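Local coordinates for pyruvate kinase (Pyrobaculum aerophilum, PDB 3QTG), which catalyses the last step of glycolysis, transferring the phosphoryl group of phosphoenolpyruvate to ADP to yield pyruvate and ATP, at residues K18-L23 with S318-N323; Y199-L204 with Q226-I231; N239-V244 with V274-K279; V250-G255 with I284-Q289. All coordinates share one frame; numbering follows the deposited sequence.

Interaction 1 (K18-L23 with S318-N323); sequences KRVATL and SLWLTN
At chi1 165° Val-20 holds CG1 opposite its own N, and a chi1 of -64° swings the indole of Trp-320 beside its N. The two side chains therefore lie alongside each other, pointing the same way. The valine methyl CG1 sits over one face of the indole, 3.8 Å from the centroid of the five-membered ring of Trp-320, as a CH-pi contact. Val-20 CB is closer still, 3.3 Å from Trp-320 CD1. The indole is also tethered within its own strand: Trp-320 NE1 donates to Ser-318 OG at 3.0 Å, and that hydroxyl has a second partner in Tyr-249 OH. Beneath this face the backbones pair in parallel. Leu-319 N bonds to Lys-18 O, Val-20 N to Leu-319 O, and Leu-321 N to Val-20 O, all between 2.8 and 2.9 Å. At the C-terminal end Thr-22 OG1 donates to Leu-321 O at 2.9 Å, in the carbonyl plane and on a lone pair. The same hydroxyl bonds Arg-46, which by similarity binds substrate. On the other face Leu-319 packs on helix 331-343. This pairing of first and last strands closes the eight-stranded parallel TIM barrel; its Thr-22 end lies at the C-terminal strand ends, where the probable substrate site is.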
loop_
_atom_site.group_PDB
_atom_site.type_symbol
_atom_site.label_atom_id
_atom_site.label_comp_id
_atom_site.label_asym_id
_atom_site.label_seq_id
_atom_site.Cartn_x
_atom_site.Cartn_y
_atom_site.Cartn_z
ATOM N N LYS A 18 -4.647 6.902 30.021
ATOM C CA LYS A 18 -4.465 7.473 31.344
ATOM C C LYS A 18 -5.792 7.871 32.004
ATOM O O LYS A 18 -6.771 8.192 31.337
ATOM C CB LYS A 18 -3.465 8.643 31.291
ATOM C CG LYS A 18 -2.092 8.251 30.710
ATOM C CD LYS A 18 -1.507 7.046 31.446
ATOM C CE LYS A 18 -0.133 6.697 30.956
ATOM N NZ LYS A 18 0.736 7.888 31.098
ATOM N N ARG A 19 -5.797 7.833 33.333
ATOM C CA ARG A 19 -7.017 7.924 34.132
ATOM C C ARG A 19 -6.926 9.181 34.985
ATOM O O ARG A 19 -6.012 9.323 35.805
ATOM C CB ARG A 19 -7.144 6.677 35.026
ATOM C CG ARG A 19 -7.085 5.318 34.284
ATOM C CD ARG A 19 -6.501 4.177 35.156
ATOM N NE ARG A 19 -5.144 4.499 35.606
ATOM C CZ ARG A 19 -4.382 3.745 36.394
ATOM N NH1 ARG A 19 -4.813 2.581 36.868
ATOM N NH2 ARG A 19 -3.167 4.164 36.708
ATOM N N VAL A 20 -7.856 10.105 34.753
ATOM C CA VAL A 20 -7.930 11.352 35.503
ATOM C C VAL A 20 -9.234 11.408 36.320
ATOM O O VAL A 20 -10.307 11.113 35.797
ATOM C CB VAL A 20 -7.806 12.595 34.561
ATOM C CG1 VAL A 20 -8.243 13.893 35.266
ATOM C CG2 VAL A 20 -6.389 12.711 34.039
ATOM N N ALA A 21 -9.124 11.754 37.602
ATOM C CA ALA A 21 -10.305 11.946 38.468
ATOM C C ALA A 21 -10.371 13.364 38.996
ATOM O O ALA A 21 -9.340 13.973 39.254
ATOM C CB ALA A 21 -10.308 10.973 39.621
ATOM N N THR A 22 -11.592 13.884 39.130
ATOM C CA THR A 22 -11.818 15.178 39.748
ATOM C C THR A 22 -11.987 15.053 41.264
ATOM O O THR A 22 -12.711 14.190 41.757
ATOM C CB THR A 22 -13.046 15.885 39.158
ATOM O OG1 THR A 22 -12.827 16.113 37.756
ATOM C CG2 THR A 22 -13.310 17.224 39.874
ATOM N N LEU A 23 -11.313 15.937 41.992
ATOM C CA LEU A 23 -11.392 15.951 43.443
ATOM C C LEU A 23 -12.501 16.884 43.895
ATOM O O LEU A 23 -12.645 17.992 43.372
ATOM C CB LEU A 23 -10.063 16.404 44.041
ATOM C CG LEU A 23 -8.816 15.569 43.758
ATOM C CD1 LEU A 23 -7.638 16.229 44.464
ATOM C CD2 LEU A 23 -8.966 14.095 44.196
ATOM N N SER A 318 -6.113 10.188 27.519
ATOM C CA SER A 318 -6.742 10.101 28.854
ATOM C C SER A 318 -8.276 10.219 28.865
ATOM O O SER A 318 -8.892 10.730 27.903
ATOM C CB SER A 318 -6.114 11.103 29.837
ATOM O OG SER A 318 -6.137 12.424 29.329
ATOM N N LEU A 319 -8.869 9.728 29.962
ATOM C CA LEU A 319 -10.300 9.856 30.258
ATOM C C LEU A 319 -10.449 10.507 31.630
ATOM O O LEU A 319 -9.777 10.120 32.590
ATOM C CB LEU A 319 -11.031 8.500 30.221
ATOM C CG LEU A 319 -10.972 7.652 28.921
ATOM C CD1 LEU A 319 -11.469 6.239 29.158
ATOM C CD2 LEU A 319 -11.754 8.265 27.765
ATOM N N TRP A 320 -11.310 11.518 31.708
ATOM C CA TRP A 320 -11.429 12.327 32.913
ATOM C C TRP A 320 -12.804 12.110 33.528
ATOM O O TRP A 320 -13.814 12.426 32.920
ATOM C CB TRP A 320 -11.275 13.809 32.555
ATOM C CG TRP A 320 -9.934 14.227 31.996
ATOM C CD1 TRP A 320 -8.926 13.417 31.534
ATOM C CD2 TRP A 320 -9.467 15.573 31.842
ATOM N NE1 TRP A 320 -7.862 14.180 31.116
ATOM C CE2 TRP A 320 -8.166 15.507 31.302
ATOM C CE3 TRP A 320 -10.016 16.831 32.136
ATOM C CZ2 TRP A 320 -7.404 16.658 31.027
ATOM C CZ3 TRP A 320 -9.261 17.970 31.853
ATOM C CH2 TRP A 320 -7.973 17.875 31.297
ATOM N N LEU A 321 -12.838 11.564 34.732
ATOM C CA LEU A 321 -14.070 11.520 35.516
ATOM C C LEU A 321 -14.293 12.855 36.202
ATOM O O LEU A 321 -13.347 13.465 36.716
ATOM C CB LEU A 321 -13.992 10.403 36.559
ATOM C CG LEU A 321 -13.712 8.977 36.062
ATOM C CD1 LEU A 321 -13.753 7.960 37.206
ATOM C CD2 LEU A 321 -14.678 8.584 34.950
ATOM N N THR A 322 -15.545 13.314 36.217
ATOM C CA THR A 322 -15.868 14.580 36.861
ATOM C C THR A 322 -16.769 14.373 38.083
ATOM O O THR A 322 -16.254 14.072 39.160
ATOM C CB THR A 322 -16.375 15.639 35.848
ATOM O OG1 THR A 322 -17.442 15.089 35.069
ATOM C CG2 THR A 322 -15.237 16.024 34.898
ATOM N N ASN A 323 -18.088 14.509 37.917
ATOM C CA ASN A 323 -19.058 14.335 39.018
ATOM C C ASN A 323 -18.985 12.992 39.703
ATOM O O ASN A 323 -19.213 12.901 40.923
ATOM C CB ASN A 323 -20.470 14.507 38.509
ATOM C CG ASN A 323 -20.656 15.783 37.733
ATOM O OD1 ASN A 323 -21.020 15.744 36.554
ATOM N ND2 ASN A 323 -20.405 16.922 38.374
#

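Interaction 2 (Y199-L204 with Q226-I231); sequences YVAISL and QVAVKI
Tyr-199 to Ile-202 pair residue for residue with Gln-226 to Val-229. These are neighbouring parallel strands of the TIM barrel, joined through helix 208-220 as a beta-alpha-beta unit. Four backbone bonds form the ladder. Val-200 N reaches Gln-226 O, Ala-228 N reaches Val-200 O, Ile-202 N reaches Ala-228 O, and the longest, at 3.2 Å, runs from Lys-230 N to Ile-202 O.

The apolar contacts fall on both faces. On one, Ile-202 CD1 presses on Val-227 CG1 at 3.3 Å, tighter than usual for two methyls, and helix 208-220 packs over both residues. On the other, the small side chains meet with Ala-201 CB 4.2 Å from Ala-228 CB. On that same face Gln-226 lies alongside Tyr-199, its CB 3.5 Å from Tyr-199 CD1. Gln-226 CG follows as an off-centre CH-pi contact to the ring.

The polar side-chain contacts across the pair gather at the C-terminal end; at the other end the phenol OH of Tyr-199 bonds to Ser-411 O. The Lys-230 chain bends at chi2, chi3 and chi4, which curls its ammonium to the loop just after the neighbouring strand. There Lys-230 NZ donates to Ser-203 OG at 2.6 Å and makes a salt bridge with Asp-80. By similarity Lys-230 stabilises the transition state. A leucine in its place would probably leave Ser-203 OG and the Asp-80 carboxylate without the ammonium that links them. A water near this end donates to Lys-230 O at 2.9 Å.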
loop_
_atom_site.group_PDB
_atom_site.type_symbol
_atom_site.label_atom_id
_atom_site.label_comp_id
_atom_site.label_asym_id
_atom_site.label_seq_id
_atom_site.Cartn_x
_atom_site.Cartn_y
_atom_site.Cartn_z
ATOM N N TYR A 199 -1.170 21.381 34.684
ATOM C CA TYR A 199 -2.035 21.737 33.556
ATOM C C TYR A 199 -3.066 22.748 33.993
ATOM O O TYR A 199 -3.596 22.655 35.096
ATOM C CB TYR A 199 -2.783 20.504 33.044
ATOM C CG TYR A 199 -1.911 19.490 32.339
ATOM C CD1 TYR A 199 -1.843 19.454 30.939
ATOM C CD2 TYR A 199 -1.156 18.561 33.067
ATOM C CE1 TYR A 199 -1.036 18.521 30.290
ATOM C CE2 TYR A 199 -0.355 17.638 32.431
ATOM C CZ TYR A 199 -0.297 17.624 31.043
ATOM O OH TYR A 199 0.486 16.691 30.410
ATOM N N VAL A 200 -3.350 23.696 33.110
ATOM C CA VAL A 200 -4.425 24.667 33.286
ATOM C C VAL A 200 -5.400 24.472 32.136
ATOM O O VAL A 200 -5.026 24.618 30.971
ATOM C CB VAL A 200 -3.886 26.133 33.233
ATOM C CG1 VAL A 200 -5.018 27.147 33.024
ATOM C CG2 VAL A 200 -3.086 26.456 34.471
ATOM N N ALA A 201 -6.643 24.147 32.460
ATOM C CA ALA A 201 -7.630 23.891 31.429
ATOM C C ALA A 201 -8.514 25.134 31.176
ATOM O O ALA A 201 -9.094 25.687 32.104
ATOM C CB ALA A 201 -8.450 22.649 31.776
ATOM N N ILE A 202 -8.554 25.579 29.920
ATOM C CA ILE A 202 -9.261 26.796 29.493
ATOM C C ILE A 202 -10.670 26.438 29.047
ATOM O O ILE A 202 -10.848 25.536 28.218
ATOM C CB ILE A 202 -8.599 27.441 28.258
ATOM C CG1 ILE A 202 -7.161 27.812 28.531
ATOM C CG2 ILE A 202 -9.357 28.706 27.816
ATOM C CD1 ILE A 202 -6.487 28.351 27.293
ATOM N N SER A 203 -11.657 27.167 29.572
ATOM C CA SER A 203 -13.050 27.022 29.137
ATOM C C SER A 203 -13.446 28.035 28.071
ATOM O O SER A 203 -13.058 29.186 28.133
ATOM C CB SER A 203 -14.005 27.113 30.331
ATOM O OG SER A 203 -13.739 26.057 31.250
ATOM N N LEU A 204 -14.202 27.586 27.081
ATOM C CA LEU A 204 -14.899 28.472 26.134
ATOM C C LEU A 204 -14.008 29.313 25.225
ATOM O O LEU A 204 -14.444 30.357 24.731
ATOM C CB LEU A 204 -15.949 29.365 26.851
ATOM C CG LEU A 204 -17.073 28.667 27.635
ATOM C CD1 LEU A 204 -17.966 29.676 28.411
ATOM C CD2 LEU A 204 -17.929 27.775 26.726
ATOM N N GLN A 226 1.225 23.354 31.269
ATOM C CA GLN A 226 0.720 23.054 29.925
ATOM C C GLN A 226 -0.682 23.627 29.850
ATOM O O GLN A 226 -1.413 23.583 30.836
ATOM C CB GLN A 226 0.643 21.544 29.710
ATOM C CG GLN A 226 1.986 20.834 29.758
ATOM C CD GLN A 226 2.825 21.157 28.544
ATOM O OE1 GLN A 226 3.862 21.797 28.650
ATOM N NE2 GLN A 226 2.369 20.738 27.384
ATOM N N VAL A 227 -1.057 24.162 28.694
ATOM C CA VAL A 227 -2.399 24.701 28.507
ATOM C C VAL A 227 -3.303 23.693 27.785
ATOM O O VAL A 227 -3.062 23.322 26.634
ATOM C CB VAL A 227 -2.373 26.057 27.781
ATOM C CG1 VAL A 227 -3.761 26.570 27.594
ATOM C CG2 VAL A 227 -1.568 27.053 28.602
ATOM N N ALA A 228 -4.335 23.249 28.493
ATOM C CA ALA A 228 -5.298 22.297 27.953
ATOM C C ALA A 228 -6.521 23.069 27.480
ATOM O O ALA A 228 -7.071 23.902 28.219
ATOM C CB ALA A 228 -5.658 21.256 29.007
ATOM N N VAL A 229 -6.917 22.843 26.232
ATOM C CA VAL A 229 -8.010 23.590 25.622
ATOM C C VAL A 229 -9.239 22.710 25.466
ATOM O O VAL A 229 -9.226 21.728 24.732
ATOM C CB VAL A 229 -7.607 24.190 24.272
ATOM C CG1 VAL A 229 -8.817 24.898 23.578
ATOM C CG2 VAL A 229 -6.398 25.144 24.436
ATOM N N LYS A 230 -10.303 23.075 26.180
ATOM C CA LYS A 230 -11.573 22.362 26.099
ATOM C C LYS A 230 -12.337 22.770 24.864
ATOM O O LYS A 230 -12.416 23.949 24.540
ATOM C CB LYS A 230 -12.416 22.606 27.346
ATOM C CG LYS A 230 -11.651 22.307 28.617
ATOM C CD LYS A 230 -12.505 21.593 29.647
ATOM C CE LYS A 230 -13.560 22.509 30.233
ATOM N NZ LYS A 230 -12.925 23.550 31.069
ATOM N N ILE A 231 -12.870 21.780 24.155
ATOM C CA ILE A 231 -13.728 22.035 23.006
ATOM C C ILE A 231 -15.165 21.828 23.511
ATOM O O ILE A 231 -15.588 20.698 23.787
ATOM C CB ILE A 231 -13.355 21.124 21.812
ATOM C CG1 ILE A 231 -11.830 21.180 21.548
ATOM C CG2 ILE A 231 -14.149 21.497 20.571
ATOM C CD1 ILE A 231 -11.292 22.518 21.010
HETATM O O HOH W 1 -11.503 26.297 25.893
#

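Interaction 3 (N239-V244 with V274-K279); sequences NLEELV and VHTSLK
Glu-241 OE2 is gripped by two donors. Lys-279 NZ reaches it from the facing helix at 3.1 Å, on the syn lone pair, as a salt bridge. A water donates to the same Glu-241 OE2 at 2.8 Å. That water also donates to Thr-276 OG1 at 2.7 Å, so it ties the carboxylate to the second helix by another route. The Thr-276 hydroxyl also bonds Arg-272 O, within its own helix. The other oxygen, Glu-241 OE1, bonds to Tyr-280 OH, which should help to fix the rotation of the carboxylate. The glutamate chain is bent (chi2 -76°), and the Glu-241 and Lys-279 side chains cross at about a right angle. Replacing Glu-241 with alanine takes away the carboxylate and would probably leave Lys-279 NZ without its counter-charge in this contact and the water without one acceptor.

Below the polar groups the contact is apolar. Thr-276 CG2, set opposite the backbone N, lies 3.9 Å from Val-244 CG2. Leu-240 CD2 lies on the hydroxyl side of the same threonine, 3.9 Å from Thr-276 OG1. Val-244 CG1 reaches the backbone at Ser-277 CA. The axes of the two helical segments come within 9.9 Å and cross at -47°. These are two helices of the outer layer of the TIM barrel, and Val-244 and Ser-277 both rest on Val-250 of a barrel strand. Methyls hold the barrel side of the pair; charge and water hold the outer side.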
loop_
_atom_site.group_PDB
_atom_site.type_symbol
_atom_site.label_atom_id
_atom_site.label_comp_id
_atom_site.label_asym_id
_atom_site.label_seq_id
_atom_site.Cartn_x
_atom_site.Cartn_y
_atom_site.Cartn_z
ATOM N N ASN A 239 -13.786 26.081 14.403
ATOM C CA ASN A 239 -12.395 26.578 14.393
ATOM C C ASN A 239 -11.390 25.520 14.942
ATOM O O ASN A 239 -10.341 25.854 15.508
ATOM C CB ASN A 239 -12.310 27.877 15.207
ATOM C CG ASN A 239 -11.104 28.732 14.841
ATOM O OD1 ASN A 239 -10.664 28.755 13.690
ATOM N ND2 ASN A 239 -10.573 29.449 15.822
ATOM N N LEU A 240 -11.714 24.248 14.738
ATOM C CA LEU A 240 -10.956 23.134 15.334
ATOM C C LEU A 240 -9.501 23.031 14.859
ATOM O O LEU A 240 -8.590 22.915 15.683
ATOM C CB LEU A 240 -11.698 21.811 15.103
ATOM C CG LEU A 240 -11.299 20.592 15.932
ATOM C CD1 LEU A 240 -11.404 20.881 17.420
ATOM C CD2 LEU A 240 -12.209 19.442 15.542
ATOM N N GLU A 241 -9.298 23.091 13.540
ATOM C CA GLU A 241 -7.956 23.079 12.931
ATOM C C GLU A 241 -6.959 23.991 13.653
ATOM O O GLU A 241 -5.895 23.537 14.113
ATOM C CB GLU A 241 -8.033 23.469 11.455
ATOM C CG GLU A 241 -8.726 22.440 10.565
ATOM C CD GLU A 241 -7.845 21.241 10.265
ATOM O OE1 GLU A 241 -6.673 21.447 9.887
ATOM O OE2 GLU A 241 -8.320 20.089 10.396
ATOM N N GLU A 242 -7.323 25.267 13.765
ATOM C CA GLU A 242 -6.455 26.281 14.372
ATOM C C GLU A 242 -6.375 26.175 15.883
ATOM O O GLU A 242 -5.313 26.384 16.463
ATOM C CB GLU A 242 -6.899 27.695 13.961
ATOM C CG GLU A 242 -6.836 27.921 12.427
ATOM C CD GLU A 242 -5.399 28.023 11.901
ATOM O OE1 GLU A 242 -4.847 29.149 11.920
ATOM O OE2 GLU A 242 -4.826 26.989 11.469
ATOM N N LEU A 243 -7.495 25.845 16.519
ATOM C CA LEU A 243 -7.520 25.691 17.967
ATOM C C LEU A 243 -6.666 24.516 18.433
ATOM O O LEU A 243 -5.983 24.609 19.450
ATOM C CB LEU A 243 -8.956 25.518 18.485
ATOM C CG LEU A 243 -9.762 26.776 18.810
ATOM C CD1 LEU A 243 -11.122 26.376 19.332
ATOM C CD2 LEU A 243 -9.048 27.642 19.831
ATOM N N VAL A 244 -6.747 23.401 17.712
ATOM C CA VAL A 244 -5.948 22.231 18.045
ATOM C C VAL A 244 -4.473 22.599 17.953
ATOM O O VAL A 244 -3.727 22.350 18.893
ATOM C CB VAL A 244 -6.319 20.999 17.172
ATOM C CG1 VAL A 244 -5.237 19.937 17.239
ATOM C CG2 VAL A 244 -7.677 20.434 17.620
ATOM N N VAL A 274 -11.158 14.109 18.144
ATOM C CA VAL A 274 -10.129 13.092 18.407
ATOM C C VAL A 274 -9.241 12.848 17.169
ATOM O O VAL A 274 -8.023 12.909 17.275
ATOM C CB VAL A 274 -10.734 11.760 18.917
ATOM C CG1 VAL A 274 -9.636 10.681 19.073
ATOM C CG2 VAL A 274 -11.459 11.971 20.257
ATOM N N HIS A 275 -9.851 12.623 16.010
ATOM C CA HIS A 275 -9.113 12.504 14.744
ATOM C C HIS A 275 -8.203 13.724 14.468
ATOM O O HIS A 275 -7.035 13.583 14.148
ATOM C CB HIS A 275 -10.094 12.245 13.595
ATOM C CG HIS A 275 -10.621 10.835 13.567
ATOM N ND1 HIS A 275 -10.493 9.965 14.637
ATOM C CD2 HIS A 275 -11.285 10.147 12.601
ATOM C CE1 HIS A 275 -11.052 8.807 14.327
ATOM N NE2 HIS A 275 -11.541 8.891 13.098
ATOM N N THR A 276 -8.731 14.925 14.654
ATOM C CA THR A 276 -7.952 16.132 14.448
ATOM C C THR A 276 -6.763 16.283 15.398
ATOM O O THR A 276 -5.659 16.656 14.958
ATOM C CB THR A 276 -8.874 17.357 14.456
ATOM O OG1 THR A 276 -9.868 17.155 13.450
ATOM C CG2 THR A 276 -8.115 18.641 14.167
ATOM N N SER A 277 -6.964 15.959 16.670
ATOM C CA SER A 277 -5.887 16.050 17.657
ATOM C C SER A 277 -4.767 15.055 17.382
ATOM O O SER A 277 -3.612 15.422 17.488
ATOM C CB SER A 277 -6.390 15.867 19.105
ATOM O OG SER A 277 -7.396 16.807 19.419
ATOM N N LEU A 278 -5.130 13.811 17.052
ATOM C CA LEU A 278 -4.175 12.767 16.687
ATOM C C LEU A 278 -3.380 13.146 15.445
ATOM O O LEU A 278 -2.164 13.025 15.461
ATOM C CB LEU A 278 -4.856 11.391 16.526
ATOM C CG LEU A 278 -5.413 10.722 17.796
ATOM C CD1 LEU A 278 -6.351 9.580 17.473
ATOM C CD2 LEU A 278 -4.271 10.200 18.631
ATOM N N LYS A 279 -4.068 13.624 14.403
ATOM C CA LYS A 279 -3.431 14.143 13.180
ATOM C C LYS A 279 -2.329 15.178 13.459
ATOM O O LYS A 279 -1.272 15.140 12.833
ATOM C CB LYS A 279 -4.485 14.755 12.233
ATOM C CG LYS A 279 -3.929 15.394 10.922
ATOM C CD LYS A 279 -5.053 15.736 9.898
ATOM C CE LYS A 279 -5.768 17.047 10.259
ATOM N NZ LYS A 279 -7.154 17.319 9.659
HETATM O O HOH W 2 -10.596 18.899 11.495
#

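Interaction 4 (V250-G255 with I284-Q289); sequences VVVARG and IAVATQ
Ile-284 CD1 touches two valines of the neighbouring strand, at 3.9 Å from both Val-250 CG1 and Val-252 CG2. A chi2 of 84° brings the terminal methyl against both. Further along the same face, Val-286 CG2 packs on Val-252 CB at 4.0 Å. Helix 266-279 lies over Val-250, Val-252 and Ile-284. On the inner face Val-251 CG1 meets Ala-287 CB at 3.8 Å. Trp-320 packs against Val-251, Ala-285 and Ala-287 there.

Between the faces runs a parallel ladder: Ala-285 N to Val-250 O, Val-252 N to Ala-285 O, and Ala-287 N to Val-252 O. The segments are consecutive strands of the TIM barrel. The chain then leaves the first of them directly into the short helix 254-257.

At that end the contact turns polar. Ala-287 O takes Arg-254 N at 3.2 Å and the hydroxyl Thr-288 OG1 at 2.6 Å, both from the same face of its plane. Thr-288 OG1 in turn accepts from Gly-255 N at 2.7 Å. The hydroxyl thus links the start of the helix to the end of the neighbouring strand. Gly-255 and Thr-288 belong to the substrate site by similarity.

Arg-254 reaches across with an extended chain. Its NE lies near Val-286 CG1, while Thr-288 O and Gln-289 O approach the guanidinium at the edge, near its plane. Arg-254 NH1 makes a weak bond to Gln-289 O, and its NH2 holds Asp-307 in a salt bridge and bonds Gln-270.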
loop_
_atom_site.group_PDB
_atom_site.type_symbol
_atom_site.label_atom_id
_atom_site.label_comp_id
_atom_site.label_asym_id
_atom_site.label_seq_id
_atom_site.Cartn_x
_atom_site.Cartn_y
_atom_site.Cartn_z
ATOM N N VAL A 250 -5.735 18.786 24.220
ATOM C CA VAL A 250 -7.102 19.024 23.785
ATOM C C VAL A 250 -8.021 18.176 24.646
ATOM O O VAL A 250 -7.649 17.068 25.035
ATOM C CB VAL A 250 -7.320 18.711 22.259
ATOM C CG1 VAL A 250 -8.782 18.986 21.838
ATOM C CG2 VAL A 250 -6.343 19.525 21.379
ATOM N N VAL A 251 -9.196 18.724 24.975
ATOM C CA VAL A 251 -10.206 18.062 25.816
ATOM C C VAL A 251 -11.590 18.124 25.153
ATOM O O VAL A 251 -12.076 19.213 24.832
ATOM C CB VAL A 251 -10.265 18.710 27.221
ATOM C CG1 VAL A 251 -11.120 17.881 28.188
ATOM C CG2 VAL A 251 -8.864 18.876 27.796
ATOM N N VAL A 252 -12.194 16.960 24.904
ATOM C CA VAL A 252 -13.598 16.875 24.497
ATOM C C VAL A 252 -14.468 16.962 25.772
ATOM O O VAL A 252 -14.508 16.034 26.589
ATOM C CB VAL A 252 -13.919 15.558 23.701
ATOM C CG1 VAL A 252 -15.406 15.493 23.277
ATOM C CG2 VAL A 252 -13.022 15.412 22.495
ATOM N N ALA A 253 -15.112 18.112 25.954
ATOM C CA ALA A 253 -15.953 18.352 27.135
ATOM C C ALA A 253 -17.375 18.009 26.727
ATOM O O ALA A 253 -18.102 18.843 26.179
ATOM C CB ALA A 253 -15.822 19.825 27.639
ATOM N N ARG A 254 -17.730 16.740 26.954
ATOM C CA ARG A 254 -18.984 16.137 26.480
ATOM C C ARG A 254 -20.234 16.800 27.028
ATOM O O ARG A 254 -21.171 17.075 26.275
ATOM C CB ARG A 254 -19.047 14.668 26.871
ATOM C CG ARG A 254 -18.147 13.733 26.088
ATOM C CD ARG A 254 -18.355 12.366 26.674
ATOM N NE ARG A 254 -18.159 11.354 25.677
ATOM C CZ ARG A 254 -18.498 10.086 25.844
ATOM N NH1 ARG A 254 -19.060 9.695 26.980
ATOM N NH2 ARG A 254 -18.261 9.224 24.877
ATOM N N GLY A 255 -20.268 17.014 28.345
ATOM C CA GLY A 255 -21.411 17.668 28.979
ATOM C C GLY A 255 -21.720 18.997 28.307
ATOM O O GLY A 255 -22.838 19.234 27.869
ATOM N N ILE A 284 -4.869 14.176 23.677
ATOM C CA ILE A 284 -6.323 14.338 23.611
ATOM C C ILE A 284 -7.003 13.631 24.804
ATOM O O ILE A 284 -6.685 12.487 25.141
ATOM C CB ILE A 284 -6.892 13.843 22.232
ATOM C CG1 ILE A 284 -8.427 13.761 22.216
ATOM C CG2 ILE A 284 -6.242 12.514 21.779
ATOM C CD1 ILE A 284 -9.130 15.086 21.906
ATOM N N ALA A 285 -7.926 14.334 25.445
ATOM C CA ALA A 285 -8.739 13.762 26.514
ATOM C C ALA A 285 -10.221 13.782 26.158
ATOM O O ALA A 285 -10.681 14.600 25.358
ATOM C CB ALA A 285 -8.499 14.530 27.833
ATOM N N VAL A 286 -10.957 12.839 26.727
ATOM C CA VAL A 286 -12.413 12.908 26.731
ATOM C C VAL A 286 -12.862 13.019 28.195
ATOM O O VAL A 286 -12.451 12.222 29.038
ATOM C CB VAL A 286 -13.073 11.730 25.982
ATOM C CG1 VAL A 286 -14.586 11.770 26.138
ATOM C CG2 VAL A 286 -12.721 11.776 24.461
ATOM N N ALA A 287 -13.667 14.043 28.474
ATOM C CA ALA A 287 -14.104 14.413 29.825
ATOM C C ALA A 287 -15.632 14.419 29.951
ATOM O O ALA A 287 -16.326 14.808 29.009
ATOM C CB ALA A 287 -13.562 15.816 30.177
ATOM N N THR A 288 -16.120 14.031 31.138
ATOM C CA THR A 288 -17.530 14.140 31.582
ATOM C C THR A 288 -18.410 13.071 30.945
ATOM O O THR A 288 -18.174 12.679 29.790
ATOM C CB THR A 288 -18.164 15.549 31.330
ATOM O OG1 THR A 288 -18.560 15.667 29.961
ATOM C CG2 THR A 288 -17.221 16.675 31.670
ATOM N N GLN A 289 -19.416 12.596 31.688
ATOM C CA GLN A 289 -20.403 11.664 31.145
ATOM C C GLN A 289 -19.761 10.355 30.680
ATOM O O GLN A 289 -20.085 9.836 29.591
ATOM C CB GLN A 289 -21.142 12.289 29.947
ATOM C CG GLN A 289 -21.799 13.635 30.204
ATOM C CD GLN A 289 -23.196 13.500 30.724
ATOM O OE1 GLN A 289 -23.889 12.504 30.452
ATOM N NE2 GLN A 289 -23.640 14.503 31.481
#

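Interactions 1, 2 and 4 are buried strand pairings in one closed parallel barrel. Interaction 1 joins the first strand to the last. Strand 226-231 of interaction 2 pairs with strand 249-253 of interaction 4, and strand 284-287 of interaction 4 pairs with strand 318-321 of interaction 1. Each combines a backbone ladder with apolar faces and turns to side-chain polar bonds near the probable active site. Interaction 3 lies further out, in the helical layer, and rests on side chains and a water, with no backbone ladder. Its barrel side meets interaction 4, where the Ser-277 hydroxyl packs on Val-250 and Ile-284, and interaction 2 through Leu-240 against Ile-231.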